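Local structure of 11S globulin isoform 1 (Cocos nucifera, 5WPW) at residues V386-L389 / M390-R394. The protein serves as a hexameric seed storage globulin of coconut, a nutrient reservoir of the 11S family that is also a potential food allergen. The protein carries 2 engineered substitutions. Numbering follows the deposited sequence.
Sequences VEVL and MNSYR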
# COMPACT_ATOMS: atom_id res chain seq x y z
N VAL A 386 16.49 -28.00 22.17
CA VAL A 386 17.75 -28.65 22.52
C VAL A 386 17.89 -29.99 21.80
O VAL A 386 18.97 -30.32 21.31
CB VAL A 386 17.87 -28.81 24.05
CG1 VAL A 386 17.84 -27.46 24.73
CG2 VAL A 386 16.78 -29.71 24.60
N GLU A 387 16.80 -30.76 21.68
CA GLU A 387 16.94 -32.11 21.14
C GLU A 387 17.17 -32.10 19.64
O GLU A 387 17.83 -33.00 19.12
CB GLU A 387 15.73 -32.99 21.50
CG GLU A 387 15.56 -33.16 23.02
CD GLU A 387 15.03 -34.54 23.45
OE1 GLU A 387 15.15 -34.85 24.65
OE2 GLU A 387 14.51 -35.31 22.61
N VAL A 388 16.64 -31.09 18.94
CA VAL A 388 17.01 -30.89 17.54
C VAL A 388 18.51 -30.66 17.42
O VAL A 388 19.17 -31.21 16.53
CB VAL A 388 16.20 -29.72 16.94
CG1 VAL A 388 16.77 -29.30 15.59
CG2 VAL A 388 14.72 -30.09 16.87
N LEU A 389 19.08 -29.83 18.30
CA LEU A 389 20.52 -29.60 18.27
C LEU A 389 21.29 -30.85 18.67
O LEU A 389 22.34 -31.16 18.09
CB LEU A 389 20.89 -28.45 19.20
CG LEU A 389 20.32 -27.05 18.94
CD1 LEU A 389 20.69 -26.14 20.06
CD2 LEU A 389 20.81 -26.50 17.64
N MET A 390 20.82 -31.56 19.69
CA MET A 390 21.47 -32.82 20.06
C MET A 390 21.60 -33.72 18.85
O MET A 390 22.71 -34.04 18.41
CB MET A 390 20.71 -33.51 21.18
CG MET A 390 20.93 -32.83 22.53
SD MET A 390 19.81 -33.39 23.82
CE MET A 390 20.35 -35.12 23.98
N ASN A 391 20.46 -34.06 18.22
CA ASN A 391 20.49 -34.98 17.10
C ASN A 391 21.20 -34.40 15.89
O ASN A 391 21.80 -35.17 15.12
CB ASN A 391 19.06 -35.41 16.74
CG ASN A 391 18.45 -36.37 17.78
OD1 ASN A 391 18.74 -37.57 17.77
ND2 ASN A 391 17.59 -35.85 18.66
N SER A 392 21.20 -33.06 15.71
CA SER A 392 21.82 -32.44 14.54
C SER A 392 23.34 -32.54 14.58
O SER A 392 23.99 -32.80 13.56
CB SER A 392 21.42 -30.96 14.43
OG SER A 392 20.00 -30.81 14.30
N TYR A 393 23.94 -32.24 15.73
CA TYR A 393 25.38 -32.22 15.88
C TYR A 393 25.92 -33.45 16.59
O TYR A 393 27.13 -33.51 16.85
CB TYR A 393 25.80 -30.95 16.63
CG TYR A 393 25.41 -29.66 15.94
CD1 TYR A 393 26.05 -29.25 14.79
CD2 TYR A 393 24.39 -28.86 16.44
CE1 TYR A 393 25.70 -28.06 14.16
CE2 TYR A 393 24.03 -27.69 15.83
CZ TYR A 393 24.67 -27.29 14.69
OH TYR A 393 24.28 -26.11 14.08
N ARG A 394 25.07 -34.42 16.92
CA ARG A 394 25.46 -35.60 17.70
C ARG A 394 26.13 -35.17 19.01
O ARG A 394 27.27 -35.53 19.30
CB ARG A 394 26.37 -36.52 16.88
CG ARG A 394 25.78 -36.95 15.54
CD ARG A 394 26.70 -37.91 14.82
NE ARG A 394 27.79 -37.21 14.15
CZ ARG A 394 29.02 -37.71 14.00
NH1 ARG A 394 29.95 -37.01 13.37
NH2 ARG A 394 29.30 -38.91 14.48
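Two nitrogens of Asn391 grip the carbonyl oxygen of Glu387. The backbone N of Asn391 makes the nearly straight i to i+4 helix bond, with 3.0 Å from N to Glu387 O. The side-chain ND2 of Asn391 comes to Glu387 O at 2.9 Å from the opposite face of the carbonyl plane, and lies 38° out of that plane. The Asn391 side chain can fold back because CG sits beside its own backbone N (chi1 -72°). This second bond holds the amide against the helix.

At the next residue, the carbonyl of Val388 accepts from Ser392 N at 2.9 Å. Ser392 OG also bonds to Val388 O, but at 2.4 Å the separation is very short and its exact value is doubtful. Met390 N to Val386 O (2.8 Å) and Tyr393 N to Leu389 O continue the alpha-helical ladder.

Leu389 and Tyr393 lie side by side and point the same way. Leu389 CD2 meets the ring at its edge, in plane, 3.9 Å from Tyr393 CE2. Met390 lays CG and SD along the preceding turn, with SD 4.1 Å from Glu387 CA.

Arg394 leaves the helix with positive phi. On the second subunit, Arg394 forms a salt bridge with Asp206, Tyr393 OH bonds to Leu158 O and Glu387 OE2 bonds to Gln220 N, while Glu387 OE1 pairs with Arg397 of its own chain. Helix 386-393 belongs to the helical extension of the C-terminal cupin module, about 41 Å from the centre of the chain (centre to centre), and packs on helix 397-405 through Val386, Leu389 and Met390 and against the neighbouring subunit.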